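6-phospho-beta-d glycosidase (Streptococcus pyogenes, PDB 5FOO) probably hydrolyses 6-phospho-beta-glucosides, as a retaining glycoside hydrolase of family 1 built on a beta/alpha barrel. Local coordinates at residues 50-55 with 435-440; 134-139 with 280-285; 269-274 with 320-325. The protein carries 1 engineered substitution. All blocks are in the same frame, centred on the assembly; numbering follows the deposited sequence.

Contact 1 of 3, residues 50-55 with 435-440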
loop_
_atom_site.group_PDB
_atom_site.type_symbol
_atom_site.label_atom_id
_atom_site.label_comp_id
_atom_site.label_asym_id
_atom_site.label_seq_id
_atom_site.Cartn_x
_atom_site.Cartn_y
_atom_site.Cartn_z
ATOM N N THR A 50 11.571 6.500 -16.140
ATOM C CA THR A 50 10.636 6.003 -17.106
ATOM C C THR A 50 9.668 5.015 -16.487
ATOM O O THR A 50 8.507 5.052 -16.866
ATOM C CB THR A 50 11.395 5.399 -18.314
ATOM O OG1 THR A 50 11.993 6.497 -19.004
ATOM C CG2 THR A 50 10.477 4.697 -19.300
ATOM N N ALA A 51 10.141 4.194 -15.533
ATOM C CA ALA A 51 9.395 3.169 -14.878
ATOM C C ALA A 51 8.632 2.323 -15.908
ATOM O O ALA A 51 9.256 1.841 -16.847
ATOM C CB ALA A 51 8.479 3.794 -13.814
ATOM N N SER A 52 7.295 2.173 -15.813
ATOM C CA SER A 52 6.612 1.385 -16.808
ATOM C C SER A 52 5.837 2.268 -17.799
ATOM O O SER A 52 4.934 1.790 -18.400
ATOM C CB SER A 52 5.732 0.298 -16.156
ATOM O OG SER A 52 6.566 -0.795 -15.737
ATOM N N ASP A 53 6.212 3.532 -17.950
ATOM C CA ASP A 53 5.749 4.380 -19.046
ATOM C C ASP A 53 4.206 4.605 -19.041
ATOM O O ASP A 53 3.591 4.876 -20.095
ATOM C CB ASP A 53 6.220 3.804 -20.417
ATOM C CG ASP A 53 6.066 4.793 -21.579
ATOM O OD1 ASP A 53 6.262 6.020 -21.279
ATOM O OD2 ASP A 53 5.752 4.326 -22.767
ATOM N N ALA A 54 3.596 4.517 -17.865
ATOM C CA ALA A 54 2.162 4.804 -17.748
ATOM C C ALA A 54 1.814 6.272 -18.077
ATOM O O ALA A 54 0.678 6.560 -18.509
ATOM C CB ALA A 54 1.635 4.404 -16.386
ATOM N N TYR A 55 2.757 7.200 -17.911
ATOM C CA TYR A 55 2.520 8.538 -18.392
ATOM C C TYR A 55 1.961 8.533 -19.855
ATOM O O TYR A 55 0.978 9.252 -20.176
ATOM C CB TYR A 55 3.727 9.472 -18.242
ATOM C CG TYR A 55 3.407 10.885 -18.712
ATOM C CD1 TYR A 55 2.772 11.784 -17.875
ATOM C CD2 TYR A 55 3.684 11.301 -20.029
ATOM C CE1 TYR A 55 2.405 13.046 -18.325
ATOM C CE2 TYR A 55 3.363 12.585 -20.459
ATOM C CZ TYR A 55 2.711 13.447 -19.599
ATOM O OH TYR A 55 2.360 14.754 -19.989
ATOM N N VAL A 435 0.892 -9.167 -16.464
ATOM C CA VAL A 435 1.306 -8.779 -17.793
ATOM C C VAL A 435 2.750 -8.310 -17.709
ATOM O O VAL A 435 3.092 -7.429 -16.924
ATOM C CB VAL A 435 0.446 -7.615 -18.313
ATOM C CG1 VAL A 435 0.883 -7.183 -19.717
ATOM C CG2 VAL A 435 -1.048 -8.027 -18.297
ATOM N N GLU A 436 3.566 -8.872 -18.585
ATOM C CA GLU A 436 4.994 -8.613 -18.644
ATOM C C GLU A 436 5.199 -7.237 -19.230
ATOM O O GLU A 436 4.473 -6.851 -20.140
ATOM C CB GLU A 436 5.604 -9.667 -19.605
ATOM C CG GLU A 436 7.049 -9.470 -19.931
ATOM C CD GLU A 436 7.562 -10.412 -21.011
ATOM O OE1 GLU A 436 6.805 -11.262 -21.589
ATOM O OE2 GLU A 436 8.759 -10.229 -21.274
ATOM N N ASN A 437 6.196 -6.531 -18.767
ATOM C CA ASN A 437 6.659 -5.339 -19.425
ATOM C C ASN A 437 8.123 -5.523 -19.829
ATOM O O ASN A 437 8.962 -5.916 -19.020
ATOM C CB ASN A 437 6.593 -4.102 -18.524
ATOM C CG ASN A 437 6.798 -2.809 -19.296
ATOM O OD1 ASN A 437 6.553 -2.739 -20.528
ATOM N ND2 ASN A 437 7.194 -1.781 -18.603
ATOM N N ASN A 438 8.444 -5.214 -21.073
ATOM C CA ASN A 438 9.858 -5.148 -21.455
ATOM C C ASN A 438 10.339 -3.773 -21.033
ATOM O O ASN A 438 9.847 -2.756 -21.502
ATOM C CB ASN A 438 9.989 -5.333 -22.948
ATOM C CG ASN A 438 11.426 -5.285 -23.437
ATOM O OD1 ASN A 438 12.202 -4.338 -23.237
ATOM N ND2 ASN A 438 11.791 -6.333 -24.049
ATOM N N ILE A 439 11.304 -3.705 -20.144
ATOM C CA ILE A 439 11.671 -2.410 -19.648
ATOM C C ILE A 439 12.534 -1.560 -20.572
ATOM O O ILE A 439 12.784 -0.408 -20.278
ATOM C CB ILE A 439 12.251 -2.453 -18.240
ATOM C CG1 ILE A 439 13.506 -3.312 -18.177
ATOM C CG2 ILE A 439 11.198 -2.995 -17.301
ATOM C CD1 ILE A 439 14.318 -2.920 -16.972
ATOM N N HIS A 440 12.937 -2.087 -21.716
ATOM C CA HIS A 440 13.661 -1.277 -22.645
ATOM C C HIS A 440 12.719 -0.714 -23.701
ATOM O O HIS A 440 12.928 0.388 -24.113
ATOM C CB HIS A 440 14.801 -2.070 -23.291
ATOM C CG HIS A 440 15.629 -2.824 -22.319
ATOM N ND1 HIS A 440 16.564 -2.210 -21.512
ATOM C CD2 HIS A 440 15.625 -4.137 -21.984
ATOM C CE1 HIS A 440 17.110 -3.119 -20.723
ATOM N NE2 HIS A 440 16.580 -4.296 -21.014
#
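Ser52 and Asn437 carry the direct contact here, and it is a light one: the Asn437 amide nitrogen ND2 lies 3.1 Å from the Ser52 hydroxyl OG. The hydrogen bond runs from the amide to the hydroxyl but is weak, because the N-H points well off line, at 133°. With chi1 at -168°, CG of Asn437 stands opposite the backbone N, and the amide is carried toward the turn at 50-53. CB of Ser52 also comes to 3.5 Å from Asn437 ND2.

The stronger polar bonds come from around the pair. Ser52 OG is also hydrogen-bonded to the backbone oxygen of Asp420 and to the hydroxyl of Tyr428, while Asn437 ND2 is paired with Gln442 OE1 and Asn437 OD1 with Arg444. Both ends of the amide are thus held, which should fix its rotation, and these buried polar groups are satisfied.

Two backbone features shape the segments. A type II' beta turn from Thr50 to Asp53 is closed by Asp53 N to Thr50 O at 3.0 Å. Past the strand, Asn438 OD1 accepts from His440 N at 2.8 Å, in the carbonyl plane, forming an Asx turn.

The contact joins the loop after the first barrel strand to that after the eighth, on the active-site side of the barrel. It brings the turn leading into helix 54-67 up to strand 435-437, which pairs antiparallel with strand 444-446. Arg444 also reaches back to Ser52 O, and Gln442, in the loop joining the two strands, bonds Ala51 O, so the hairpin grips the turn through several side chains.

Contact 2 of 3, residues 134-139 with 280-285; sequences ESKHVV and PEELAL
Lys136 reaches across to Glu282, the one pair that touches between these segments, and the approach to it along 134-139 starts with a helix cap. Ser135 occupies the N-cap position of helix 136-153: its OG accepts a nearly straight bond from Val138 N (3.1 Å, 170°) and a weak one from His137 N.

Next comes Lys136, in the first turn. Its chain is extended beyond CG, with chi2 to chi4 all close to 180°, and this full length carries NZ over to the other helix. The ammonium makes a salt bridge with the Glu282 carboxylate, NZ to OE1 at 2.8 Å on the syn lone pair of that oxygen; a weak second bond goes from NZ to OE2 at 3.3 Å. The glutamate is stretched out as well; the two chains meet at a slant, and CD of Lys136 lies 3.6 Å from Glu282 OE2. NZ also donates to the backbone oxygen of Gln277. The strongest polar partner of Glu282 is the Tyr194 hydroxyl on helix 186-208, bonded to OE1, which steadies the carboxylate from the side of that helix.

From His137 onward the chain turns to other neighbours, with Val138 resting on helix 124-130. What remains is a single surface salt bridge between helix 136-153 and helix 280-288, two of the helices outside the parallel strands of the family 1 beta/alpha barrel.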
loop_
_atom_site.group_PDB
_atom_site.type_symbol
_atom_site.label_atom_id
_atom_site.label_comp_id
_atom_site.label_asym_id
_atom_site.label_seq_id
_atom_site.Cartn_x
_atom_site.Cartn_y
_atom_site.Cartn_z
ATOM N N GLU A 134 7.561 14.580 9.645
ATOM C CA GLU A 134 7.813 15.023 11.035
ATOM C C GLU A 134 7.101 16.315 11.268
ATOM O O GLU A 134 6.896 16.651 12.378
ATOM C CB GLU A 134 9.296 15.218 11.346
ATOM C CG GLU A 134 10.189 14.012 11.099
ATOM C CD GLU A 134 11.631 14.456 10.842
ATOM O OE1 GLU A 134 12.051 15.402 11.499
ATOM O OE2 GLU A 134 12.294 13.927 9.960
ATOM N N SER A 135 6.674 17.030 10.230
ATOM C CA SER A 135 6.076 18.339 10.452
ATOM C C SER A 135 4.561 18.379 10.301
ATOM O O SER A 135 4.015 17.975 9.236
ATOM C CB SER A 135 6.696 19.339 9.515
ATOM O OG SER A 135 5.808 20.425 9.329
ATOM N N LYS A 136 3.888 18.939 11.317
ATOM C CA LYS A 136 2.436 19.151 11.216
ATOM C C LYS A 136 2.037 20.203 10.193
ATOM O O LYS A 136 0.905 20.170 9.670
ATOM C CB LYS A 136 1.843 19.404 12.575
ATOM C CG LYS A 136 2.022 18.167 13.489
ATOM C CD LYS A 136 1.500 18.399 14.918
ATOM C CE LYS A 136 1.686 17.139 15.751
ATOM N NZ LYS A 136 0.989 17.255 17.045
ATOM N N HIS A 137 2.968 21.078 9.814
ATOM C CA HIS A 137 2.719 21.997 8.693
ATOM C C HIS A 137 2.665 21.219 7.370
ATOM O O HIS A 137 1.775 21.420 6.572
ATOM C CB HIS A 137 3.769 23.098 8.624
ATOM C CG HIS A 137 3.618 23.986 7.431
ATOM N ND1 HIS A 137 2.505 24.770 7.226
ATOM C CD2 HIS A 137 4.442 24.218 6.390
ATOM C CE1 HIS A 137 2.662 25.463 6.115
ATOM N NE2 HIS A 137 3.825 25.134 5.585
ATOM N N VAL A 138 3.604 20.313 7.173
ATOM C CA VAL A 138 3.559 19.397 6.040
ATOM C C VAL A 138 2.244 18.607 5.933
ATOM O O VAL A 138 1.718 18.410 4.800
ATOM C CB VAL A 138 4.762 18.449 6.019
ATOM C CG1 VAL A 138 4.528 17.247 5.076
ATOM C CG2 VAL A 138 6.016 19.242 5.649
ATOM N N VAL A 139 1.756 18.133 7.069
ATOM C CA VAL A 139 0.453 17.474 7.131
ATOM C C VAL A 139 -0.624 18.379 6.598
ATOM O O VAL A 139 -1.488 17.945 5.844
ATOM C CB VAL A 139 0.088 17.073 8.543
ATOM C CG1 VAL A 139 -1.412 16.778 8.679
ATOM C CG2 VAL A 139 0.903 15.832 8.895
ATOM N N PRO A 280 -5.320 18.042 22.423
ATOM C CA PRO A 280 -6.697 17.558 22.528
ATOM C C PRO A 280 -7.566 17.769 21.257
ATOM O O PRO A 280 -8.441 16.922 20.953
ATOM C CB PRO A 280 -7.268 18.329 23.755
ATOM C CG PRO A 280 -6.069 18.863 24.475
ATOM C CD PRO A 280 -5.020 19.095 23.413
ATOM N N GLU A 281 -7.335 18.848 20.510
ATOM C CA GLU A 281 -8.106 19.160 19.272
ATOM C C GLU A 281 -7.811 18.123 18.167
ATOM O O GLU A 281 -8.672 17.653 17.445
ATOM C CB GLU A 281 -7.745 20.578 18.747
ATOM C CG GLU A 281 -8.115 21.791 19.636
ATOM C CD GLU A 281 -7.284 21.955 20.961
ATOM O OE1 GLU A 281 -6.092 21.533 21.099
ATOM O OE2 GLU A 281 -7.856 22.520 21.914
ATOM N N GLU A 282 -6.558 17.731 18.080
ATOM C CA GLU A 282 -6.101 16.715 17.125
ATOM C C GLU A 282 -6.674 15.411 17.484
ATOM O O GLU A 282 -7.252 14.787 16.605
ATOM C CB GLU A 282 -4.580 16.602 17.031
ATOM C CG GLU A 282 -3.943 17.856 16.456
ATOM C CD GLU A 282 -2.414 17.859 16.563
ATOM O OE1 GLU A 282 -1.829 16.873 17.072
ATOM O OE2 GLU A 282 -1.793 18.858 16.176
ATOM N N LEU A 283 -6.652 15.042 18.765
ATOM C CA LEU A 283 -7.259 13.780 19.171
ATOM C C LEU A 283 -8.787 13.662 18.903
ATOM O O LEU A 283 -9.295 12.572 18.566
ATOM C CB LEU A 283 -6.957 13.437 20.629
ATOM C CG LEU A 283 -5.447 13.202 20.873
ATOM C CD1 LEU A 283 -5.072 13.151 22.364
ATOM C CD2 LEU A 283 -4.959 11.972 20.149
ATOM N N ALA A 284 -9.487 14.775 19.053
ATOM C CA ALA A 284 -10.928 14.835 18.755
ATOM C C ALA A 284 -11.166 14.784 17.233
ATOM O O ALA A 284 -12.105 14.112 16.784
ATOM C CB ALA A 284 -11.542 16.103 19.364
ATOM N N LEU A 285 -10.296 15.418 16.440
ATOM C CA LEU A 285 -10.375 15.309 14.950
ATOM C C LEU A 285 -10.244 13.856 14.554
ATOM O O LEU A 285 -11.051 13.359 13.773
ATOM C CB LEU A 285 -9.322 16.177 14.245
ATOM C CG LEU A 285 -9.662 17.225 13.199
ATOM C CD1 LEU A 285 -11.029 17.858 13.431
ATOM C CD2 LEU A 285 -8.593 18.331 13.163
#

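Contact 3 of 3, residues 269-274 with 320-325; sequences LKKDGV and EWYYDP. With EDO (1,2-ethanediol), chain L; EDO (1,2-ethanediol), chain K.
Tyr322 and Asp272 point at each other from opposite directions, and the hydroxyl of the one meets the carboxylate of the other. Tyr322 OH donates to Asp272 OD2 at 2.6 Å, using the syn lone pair of that oxygen. Ring and carboxylate are almost coplanar, 9° apart, and OD2 lies at the edge of the ring, near its plane. OD2 accepts a second bond from the indole nitrogen of Trp317, so one oxygen is gripped by two donors.

Lys271 joins the same group by a different route. Its chain bends at its third and fourth torsions, curling NZ back to Asp272, its neighbour in sequence. There NZ forms a salt bridge with OD1 at 2.8 Å, on the syn side but 25° out of the carboxylate plane. From this position the ammonium also gives a weak bond to Tyr322 OH at 3.1 Å. Ammonium, carboxylate and hydroxyl thus close a small triangle, with NZ and OD2 meeting the hydroxyl roughly at right angles; the ammonium probably makes the hydroxyl a somewhat better donor to Asp272.

Trp321 is turned quite differently against the aspartate. The two side chains run antiparallel alongside each other, with planes 46° apart, and CZ3 comes to 3.8 Å from Asp272 OD2. Trp321 CB also covers part of one face of the Tyr322 ring, offset toward its rim.

Gly273, with its positive phi, ends helix 263-271 in a Schellman motif, closed in part by Val274 N to Leu269 O at 2.9 Å. The contact thus ties a helix C-terminus, through a Lys-Asp-Tyr cluster on the protein surface, to the aromatic-rich segment leading into strand 324-325, an edge strand of the small mixed sheet beside the barrel.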
loop_
_atom_site.group_PDB
_atom_site.type_symbol
_atom_site.label_atom_id
_atom_site.label_comp_id
_atom_site.label_asym_id
_atom_site.label_seq_id
_atom_site.Cartn_x
_atom_site.Cartn_y
_atom_site.Cartn_z
ATOM N N LEU A 269 4.955 3.531 24.940
ATOM C CA LEU A 269 5.699 4.625 24.301
ATOM C C LEU A 269 6.082 5.682 25.336
ATOM O O LEU A 269 7.197 6.178 25.300
ATOM C CB LEU A 269 4.880 5.283 23.169
ATOM C CG LEU A 269 4.634 4.364 21.973
ATOM C CD1 LEU A 269 3.693 5.113 21.041
ATOM C CD2 LEU A 269 5.926 3.975 21.254
ATOM N N LYS A 270 5.156 5.958 26.253
ATOM C CA LYS A 270 5.341 6.930 27.345
ATOM C C LYS A 270 6.396 6.462 28.348
ATOM O O LYS A 270 7.264 7.219 28.716
ATOM C CB LYS A 270 4.023 7.087 28.041
ATOM C CG LYS A 270 3.814 8.220 29.016
ATOM C CD LYS A 270 2.462 7.858 29.687
ATOM C CE LYS A 270 1.701 9.006 30.307
ATOM N NZ LYS A 270 2.619 9.715 31.234
ATOM N N LYS A 271 6.333 5.198 28.733
ATOM C CA LYS A 271 7.324 4.616 29.589
ATOM C C LYS A 271 8.692 4.673 28.947
ATOM O O LYS A 271 9.675 4.890 29.636
ATOM C CB LYS A 271 6.958 3.183 29.937
ATOM C CG LYS A 271 8.007 2.410 30.727
ATOM C CD LYS A 271 7.661 0.917 30.874
ATOM C CE LYS A 271 7.495 0.104 29.582
ATOM N NZ LYS A 271 8.695 -0.121 28.723
ATOM N N ASP A 272 8.767 4.501 27.637
ATOM C CA ASP A 272 10.045 4.483 26.988
ATOM C C ASP A 272 10.473 5.881 26.615
ATOM O O ASP A 272 11.460 6.006 25.909
ATOM C CB ASP A 272 10.076 3.600 25.721
ATOM C CG ASP A 272 9.845 2.143 26.010
ATOM O OD1 ASP A 272 9.954 1.778 27.168
ATOM O OD2 ASP A 272 9.599 1.339 25.079
ATOM N N GLY A 273 9.730 6.908 26.982
ATOM C CA GLY A 273 10.131 8.271 26.632
ATOM C C GLY A 273 9.996 8.725 25.188
ATOM O O GLY A 273 10.654 9.674 24.816
ATOM N N VAL A 274 9.187 8.051 24.359
ATOM C CA VAL A 274 9.124 8.379 22.948
ATOM C C VAL A 274 7.727 8.700 22.429
ATOM O O VAL A 274 7.544 8.837 21.219
ATOM C CB VAL A 274 9.765 7.251 22.072
ATOM C CG1 VAL A 274 11.277 7.157 22.349
ATOM C CG2 VAL A 274 9.073 5.906 22.271
ATOM N N GLU A 320 11.334 -3.313 17.815
ATOM C CA GLU A 320 12.145 -4.530 17.928
ATOM C C GLU A 320 12.963 -4.703 19.206
ATOM O O GLU A 320 13.625 -5.749 19.395
ATOM C CB GLU A 320 13.033 -4.734 16.678
ATOM C CG GLU A 320 12.208 -4.836 15.392
ATOM C CD GLU A 320 12.892 -5.568 14.237
ATOM O OE1 GLU A 320 14.122 -5.736 14.238
ATOM O OE2 GLU A 320 12.184 -5.950 13.281
ATOM N N TRP A 321 12.866 -3.752 20.110
ATOM C CA TRP A 321 13.251 -3.982 21.491
ATOM C C TRP A 321 12.436 -5.108 22.081
ATOM O O TRP A 321 12.901 -5.703 23.002
ATOM C CB TRP A 321 12.943 -2.782 22.406
ATOM C CG TRP A 321 13.839 -1.503 22.287
ATOM C CD1 TRP A 321 14.748 -1.219 21.325
ATOM C CD2 TRP A 321 13.833 -0.375 23.189
ATOM N NE1 TRP A 321 15.326 0.018 21.579
ATOM C CE2 TRP A 321 14.783 0.541 22.723
ATOM C CE3 TRP A 321 13.133 -0.081 24.362
ATOM C CZ2 TRP A 321 15.046 1.766 23.383
ATOM C CZ3 TRP A 321 13.369 1.135 25.004
ATOM C CH2 TRP A 321 14.306 2.048 24.502
ATOM N N TYR A 322 11.185 -5.327 21.638
ATOM C CA TYR A 322 10.297 -6.273 22.286
ATOM C C TYR A 322 10.084 -7.578 21.509
ATOM O O TYR A 322 9.324 -8.429 21.975
ATOM C CB TYR A 322 8.944 -5.609 22.594
ATOM C CG TYR A 322 9.096 -4.430 23.498
ATOM C CD1 TYR A 322 9.393 -4.601 24.824
ATOM C CD2 TYR A 322 9.079 -3.125 22.988
ATOM C CE1 TYR A 322 9.623 -3.507 25.658
ATOM C CE2 TYR A 322 9.270 -2.017 23.808
ATOM C CZ TYR A 322 9.563 -2.207 25.149
ATOM O OH TYR A 322 9.753 -1.120 26.004
ATOM N N TYR A 323 10.705 -7.736 20.339
ATOM C CA TYR A 323 10.551 -8.970 19.574
ATOM C C TYR A 323 11.627 -9.025 18.508
ATOM O O TYR A 323 12.098 -8.010 18.117
ATOM C CB TYR A 323 9.135 -9.042 18.901
ATOM C CG TYR A 323 8.825 -7.916 17.914
ATOM C CD1 TYR A 323 9.206 -8.011 16.580
ATOM C CD2 TYR A 323 8.213 -6.735 18.340
ATOM C CE1 TYR A 323 8.990 -6.950 15.655
ATOM C CE2 TYR A 323 7.981 -5.661 17.441
ATOM C CZ TYR A 323 8.353 -5.789 16.099
ATOM O OH TYR A 323 8.108 -4.780 15.236
ATOM N N ASP A 324 11.944 -10.234 18.049
ATOM C CA ASP A 324 12.782 -10.505 16.926
ATOM C C ASP A 324 11.941 -11.241 15.878
ATOM O O ASP A 324 11.002 -11.951 16.227
ATOM C CB ASP A 324 13.925 -11.516 17.283
ATOM C CG ASP A 324 14.995 -10.946 18.224
ATOM O OD1 ASP A 324 14.923 -9.779 18.636
ATOM O OD2 ASP A 324 15.898 -11.718 18.591
ATOM N N PRO A 325 12.325 -11.128 14.608
ATOM C CA PRO A 325 11.771 -11.984 13.572
ATOM C C PRO A 325 12.043 -13.430 13.868
ATOM O O PRO A 325 13.106 -13.739 14.373
ATOM C CB PRO A 325 12.555 -11.555 12.319
ATOM C CG PRO A 325 12.890 -10.149 12.565
ATOM C CD PRO A 325 13.140 -10.044 14.056
HETATM C C1 EDO L . 15.441 -8.128 15.936
HETATM O O1 EDO L . 16.770 -8.593 15.545
HETATM C C2 EDO L . 15.482 -7.281 17.221
HETATM O O2 EDO L . 14.447 -7.485 18.241
HETATM C C1 EDO K . 16.564 -6.437 20.840
HETATM O O1 EDO K . 16.026 -6.272 22.184
HETATM C C2 EDO K . 16.983 -5.085 20.257
HETATM O O2 EDO K . 16.777 -5.139 18.835
#

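Contact 1 is buried, about 11 Å from the bound 6-phosphocyclophellitol as measured from the Ser52 side chain, while contacts 2 and 3 lie at the surface, across the chain's centre from it. Chemistry follows place: neutral amide and hydroxyl groups meet in contact 1, with much of the holding done by surrounding residues, whereas charge enters the other two, as a lone lysine-glutamate pair between helices in contact 2 and as a cluster shared with tyrosine in contact 3. No element is common to any two of them, but helices 263-271 and 280-288, used by contacts 3 and 2, follow each other in the chain, and the nearest atoms of these two contacts are about 11 Å apart.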